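PDB 3KD4: putative protease from Parabacteroides distasonis ATCC 8503, which is of unknown function but is probably exported and may act as a protease. Local coordinates for residues F54-R65 and A110-K121. Sequence-based numbering, arbitrary orientation.
Sequences FQTLKIHSSYTR and ATIYLDYSIITK. With PO4 (phosphate ion), chain C.
With chi1 at 59°, Tyr63 holds its CG between its own backbone N and carbonyl carbon and swings its ring across to strand 111-120, where Tyr113 keeps its CG beside the backbone N (chi1 -78°). The two form an antiparallel hydrogen-bonded pair, so both side chains leave the same face of the sheet. Tyr113 CB sits over the centre of the Tyr63 ring, 3.6 Å from its centroid, a CH-pi contact. The ring planes are nearly parallel (12°) but displaced, with little ring lying over ring, and Tyr63 OH lies over the face of Tyr113 near CD2. Tyrosine suits this partly exposed place: its ring packs on a neighbour while its hydroxyl can serve a polar partner, as Tyr113 OH donates a hydrogen bond to phosphate O2 (2.6 Å), an ion probably from the crystallisation liquor.

At a classic beta bulge His60 N (2.7 Å) and Ser61 N (3.2 Å) both donate to Asp115 O. The His60 side chain points toward the partner strand, and its ring offers an in-plane N-H, NE2, that spans to Ser117 OG at 2.7 Å; the serine hydroxyl also bonds Glu24. A water joins Ser61 OG to Asp115 OD2, salt-bridged to Arg26.

On the other face, aliphatic Leu57 lays CD1 against Tyr116 CD2 (3.6 Å). Buried Gln55 uses its amide's donor and acceptor: NE2 on Thr120 OG1 (2.9 Å), OE1 on Asn51 N.

Within the mixed sheet, strand 71-73 flanks 55-65 and strand 23-33 flanks 111-120, while strands 45-50 and 97-102 touch the face carrying Leu57 and Ser62.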
loop_
_atom_site.group_PDB
_atom_site.type_symbol
_atom_site.label_atom_id
_atom_site.label_comp_id
_atom_site.label_asym_id
_atom_site.label_seq_id
_atom_site.Cartn_x
_atom_site.Cartn_y
_atom_site.Cartn_z
ATOM N N PHE A 54 4.769 -25.710 -5.738
ATOM C CA PHE A 54 5.665 -25.528 -6.881
ATOM C C PHE A 54 7.059 -25.081 -6.515
ATOM O O PHE A 54 7.932 -24.971 -7.409
ATOM C CB PHE A 54 5.075 -24.479 -7.822
ATOM C CG PHE A 54 3.746 -24.887 -8.430
ATOM C CD1 PHE A 54 2.562 -24.681 -7.750
ATOM C CD2 PHE A 54 3.698 -25.488 -9.680
ATOM C CE1 PHE A 54 1.336 -25.092 -8.311
ATOM C CE2 PHE A 54 2.465 -25.881 -10.239
ATOM C CZ PHE A 54 1.308 -25.678 -9.558
ATOM N N GLN A 55 7.305 -24.807 -5.232
ATOM C CA GLN A 55 8.601 -24.268 -4.847
ATOM C C GLN A 55 9.271 -25.088 -3.778
ATOM O O GLN A 55 8.610 -25.649 -2.895
ATOM C CB GLN A 55 8.474 -22.821 -4.365
ATOM C CG GLN A 55 7.795 -21.917 -5.385
ATOM C CD GLN A 55 7.705 -20.476 -4.952
ATOM O OE1 GLN A 55 7.196 -20.169 -3.879
ATOM N NE2 GLN A 55 8.198 -19.580 -5.793
ATOM N N THR A 56 10.591 -25.113 -3.815
ATOM C CA THR A 56 11.316 -25.654 -2.670
ATOM C C THR A 56 12.339 -24.649 -2.169
ATOM O O THR A 56 12.923 -23.855 -2.929
ATOM C CB THR A 56 12.012 -26.963 -2.965
ATOM O OG1 THR A 56 12.958 -26.751 -4.014
ATOM C CG2 THR A 56 10.994 -28.037 -3.336
ATOM N N LEU A 57 12.497 -24.656 -0.856
ATOM C CA LEU A 57 13.420 -23.781 -0.153
ATOM C C LEU A 57 14.682 -24.540 0.135
ATOM O O LEU A 57 14.637 -25.618 0.691
ATOM C CB LEU A 57 12.823 -23.308 1.168
ATOM C CG LEU A 57 13.695 -22.433 2.093
ATOM C CD1 LEU A 57 14.128 -21.148 1.424
ATOM C CD2 LEU A 57 12.875 -22.138 3.403
ATOM N N LYS A 58 15.814 -23.993 -0.254
ATOM C CA LYS A 58 17.083 -24.613 0.048
ATOM C C LYS A 58 17.948 -23.634 0.815
ATOM O O LYS A 58 18.272 -22.545 0.320
ATOM C CB LYS A 58 17.737 -24.977 -1.264
ATOM C CG LYS A 58 19.162 -25.365 -1.207
ATOM C CD LYS A 58 19.399 -26.574 -0.338
ATOM C CE LYS A 58 20.814 -27.117 -0.583
ATOM N NZ LYS A 58 21.118 -27.072 -2.067
ATOM N N ILE A 59 18.366 -24.012 2.010
ATOM C CA ILE A 59 19.194 -23.117 2.816
ATOM C C ILE A 59 20.623 -23.470 2.508
ATOM O O ILE A 59 21.033 -24.579 2.763
ATOM C CB ILE A 59 18.915 -23.299 4.305
ATOM C CG1 ILE A 59 17.413 -23.082 4.627
ATOM C CG2 ILE A 59 19.810 -22.374 5.149
ATOM C CD1 ILE A 59 16.962 -21.690 4.538
ATOM N N HIS A 60 21.394 -22.559 1.950
ATOM C CA HIS A 60 22.764 -22.851 1.623
ATOM C C HIS A 60 23.652 -22.716 2.836
ATOM O O HIS A 60 24.577 -23.494 3.007
ATOM C CB HIS A 60 23.259 -21.913 0.512
ATOM C CG HIS A 60 22.506 -22.075 -0.774
ATOM N ND1 HIS A 60 22.554 -23.242 -1.519
ATOM C CD2 HIS A 60 21.674 -21.234 -1.434
ATOM C CE1 HIS A 60 21.777 -23.103 -2.586
ATOM N NE2 HIS A 60 21.212 -21.904 -2.542
ATOM N N SER A 61 23.412 -21.686 3.635
ATOM C CA SER A 61 24.106 -21.522 4.849
ATOM C C SER A 61 23.329 -20.542 5.753
ATOM O O SER A 61 22.567 -19.685 5.288
ATOM C CB SER A 61 25.539 -21.009 4.608
ATOM O OG SER A 61 25.472 -19.746 3.982
ATOM N N SER A 62 23.529 -20.731 7.044
ATOM C CA SER A 62 22.918 -19.918 8.087
ATOM C C SER A 62 23.787 -20.025 9.349
ATOM O O SER A 62 23.905 -21.108 9.978
ATOM C CB SER A 62 21.456 -20.330 8.350
ATOM O OG SER A 62 20.860 -19.523 9.400
ATOM N N TYR A 63 24.418 -18.909 9.679
ATOM C CA TYR A 63 25.268 -18.805 10.857
ATOM C C TYR A 63 25.431 -17.366 11.309
ATOM O O TYR A 63 25.144 -16.423 10.569
ATOM C CB TYR A 63 26.651 -19.423 10.612
ATOM C CG TYR A 63 27.466 -18.825 9.486
ATOM C CD1 TYR A 63 27.347 -19.295 8.166
ATOM C CD2 TYR A 63 28.373 -17.821 9.735
ATOM C CE1 TYR A 63 28.102 -18.756 7.148
ATOM C CE2 TYR A 63 29.135 -17.303 8.732
ATOM C CZ TYR A 63 28.999 -17.758 7.446
ATOM O OH TYR A 63 29.777 -17.185 6.467
ATOM N N THR A 64 25.904 -17.220 12.535
ATOM C CA THR A 64 26.259 -15.922 13.089
ATOM C C THR A 64 27.750 -15.871 13.326
ATOM O O THR A 64 28.327 -16.817 13.903
ATOM C CB THR A 64 25.540 -15.689 14.408
ATOM O OG1 THR A 64 24.130 -15.774 14.168
ATOM C CG2 THR A 64 25.946 -14.343 15.034
ATOM N N ARG A 65 28.373 -14.796 12.862
ATOM C CA ARG A 65 29.787 -14.563 13.123
ATOM C C ARG A 65 29.942 -13.509 14.189
ATOM O O ARG A 65 29.559 -12.350 13.992
ATOM C CB ARG A 65 30.526 -14.148 11.871
ATOM C CG ARG A 65 32.019 -13.883 12.094
ATOM C CD ARG A 65 32.710 -13.552 10.757
ATOM N NE ARG A 65 34.177 -13.524 10.875
ATOM C CZ ARG A 65 34.899 -12.653 11.615
ATOM N NH1 ARG A 65 34.327 -11.695 12.357
ATOM N NH2 ARG A 65 36.235 -12.749 11.638
ATOM N N ALA A 110 27.867 -8.708 16.372
ATOM C CA ALA A 110 27.796 -9.954 15.604
ATOM C C ALA A 110 27.127 -9.752 14.259
ATOM O O ALA A 110 26.325 -8.811 14.081
ATOM C CB ALA A 110 27.038 -11.018 16.388
ATOM N N THR A 111 27.481 -10.614 13.303
ATOM C CA THR A 111 26.979 -10.543 11.938
ATOM C C THR A 111 26.268 -11.807 11.546
ATOM O O THR A 111 26.820 -12.905 11.636
ATOM C CB THR A 111 28.099 -10.295 10.932
ATOM O OG1 THR A 111 28.745 -9.069 11.267
ATOM C CG2 THR A 111 27.551 -10.228 9.486
ATOM N N ILE A 112 25.026 -11.644 11.138
ATOM C CA ILE A 112 24.192 -12.741 10.651
ATOM C C ILE A 112 24.503 -13.000 9.202
ATOM O O ILE A 112 24.445 -12.071 8.396
ATOM C CB ILE A 112 22.676 -12.367 10.732
ATOM C CG1 ILE A 112 22.242 -12.195 12.186
ATOM C CG2 ILE A 112 21.798 -13.402 9.984
ATOM C CD1 ILE A 112 20.877 -11.370 12.366
ATOM N N TYR A 113 24.755 -14.263 8.863
ATOM C CA TYR A 113 24.933 -14.699 7.467
ATOM C C TYR A 113 23.807 -15.641 7.102
ATOM O O TYR A 113 23.582 -16.653 7.778
ATOM C CB TYR A 113 26.242 -15.468 7.326
ATOM C CG TYR A 113 27.468 -14.629 7.279
ATOM C CD1 TYR A 113 27.931 -13.988 8.409
ATOM C CD2 TYR A 113 28.202 -14.502 6.093
ATOM C CE1 TYR A 113 29.067 -13.206 8.391
ATOM C CE2 TYR A 113 29.383 -13.708 6.064
ATOM C CZ TYR A 113 29.797 -13.080 7.229
ATOM O OH TYR A 113 30.937 -12.289 7.241
ATOM N N LEU A 114 23.099 -15.333 6.034
ATOM C CA LEU A 114 22.051 -16.220 5.532
ATOM C C LEU A 114 22.057 -16.203 4.012
ATOM O O LEU A 114 21.945 -15.145 3.389
ATOM C CB LEU A 114 20.667 -15.758 6.026
ATOM C CG LEU A 114 19.442 -16.567 5.600
ATOM C CD1 LEU A 114 19.541 -18.046 6.095
ATOM C CD2 LEU A 114 18.102 -15.893 6.075
ATOM N N ASP A 115 22.051 -17.386 3.433
ATOM C CA ASP A 115 22.129 -17.585 1.989
ATOM C C ASP A 115 21.165 -18.710 1.664
ATOM O O ASP A 115 21.309 -19.825 2.195
ATOM C CB ASP A 115 23.563 -17.952 1.630
ATOM C CG ASP A 115 23.780 -18.118 0.116
ATOM O OD1 ASP A 115 22.806 -18.037 -0.656
ATOM O OD2 ASP A 115 24.934 -18.381 -0.287
ATOM N N TYR A 116 20.120 -18.403 0.894
ATOM C CA TYR A 116 19.126 -19.407 0.526
ATOM C C TYR A 116 18.642 -19.230 -0.893
ATOM O O TYR A 116 18.752 -18.125 -1.472
ATOM C CB TYR A 116 17.917 -19.386 1.473
ATOM C CG TYR A 116 17.037 -18.178 1.341
ATOM C CD1 TYR A 116 17.269 -17.040 2.090
ATOM C CD2 TYR A 116 15.963 -18.171 0.448
ATOM C CE1 TYR A 116 16.456 -15.904 1.964
ATOM C CE2 TYR A 116 15.143 -17.055 0.319
ATOM C CZ TYR A 116 15.400 -15.924 1.068
ATOM O OH TYR A 116 14.566 -14.839 0.918
ATOM N N SER A 117 18.048 -20.296 -1.422
ATOM C CA SER A 117 17.357 -20.248 -2.699
ATOM C C SER A 117 15.936 -20.732 -2.576
ATOM O O SER A 117 15.630 -21.655 -1.795
ATOM C CB SER A 117 18.025 -21.121 -3.751
ATOM O OG SER A 117 19.337 -20.685 -4.061
ATOM N N ILE A 118 15.091 -20.158 -3.413
ATOM C CA ILE A 118 13.765 -20.670 -3.687
ATOM C C ILE A 118 13.798 -21.153 -5.147
ATOM O O ILE A 118 14.094 -20.380 -6.061
ATOM C CB ILE A 118 12.707 -19.588 -3.500
ATOM C CG1 ILE A 118 12.699 -19.144 -2.022
ATOM C CG2 ILE A 118 11.332 -20.121 -3.981
ATOM C CD1 ILE A 118 11.806 -17.910 -1.738
ATOM N N ILE A 119 13.524 -22.440 -5.344
ATOM C CA ILE A 119 13.553 -23.063 -6.652
ATOM C C ILE A 119 12.116 -23.341 -7.070
ATOM O O ILE A 119 11.383 -24.022 -6.361
ATOM C CB ILE A 119 14.376 -24.333 -6.624
ATOM C CG1 ILE A 119 15.823 -23.979 -6.228
ATOM C CG2 ILE A 119 14.328 -25.063 -8.020
ATOM C CD1 ILE A 119 16.446 -24.990 -5.396
ATOM N N THR A 120 11.734 -22.806 -8.217
ATOM C CA THR A 120 10.346 -22.914 -8.717
ATOM C C THR A 120 10.334 -23.831 -9.924
ATOM O O THR A 120 11.077 -23.625 -10.891
ATOM C CB THR A 120 9.814 -21.558 -9.096
ATOM O OG1 THR A 120 9.878 -20.690 -7.947
ATOM C CG2 THR A 120 8.393 -21.640 -9.592
ATOM N N LYS A 121 9.494 -24.844 -9.864
ATOM C CA LYS A 121 9.366 -25.795 -10.959
ATOM C C LYS A 121 8.637 -25.200 -12.171
ATOM O O LYS A 121 7.975 -24.181 -12.049
ATOM C CB LYS A 121 8.723 -27.087 -10.445
ATOM C CG LYS A 121 7.235 -27.037 -10.206
ATOM C CD LYS A 121 6.840 -28.414 -9.578
ATOM C CE LYS A 121 5.378 -28.753 -9.727
ATOM N NZ LYS A 121 5.111 -30.052 -9.000
HETATM P P PO4 C . 32.587 -11.329 4.039
HETATM O O1 PO4 C . 34.016 -11.101 3.629
HETATM O O2 PO4 C . 32.467 -12.355 5.175
HETATM O O3 PO4 C . 32.023 -9.984 4.469
HETATM O O4 PO4 C . 31.799 -11.704 2.801
HETATM O O HOH W 1 26.559 -19.638 1.506
HETATM O O HOH W 2 21.497 -16.953 9.490
HETATM O O HOH W 3 30.641 -9.398 13.256
#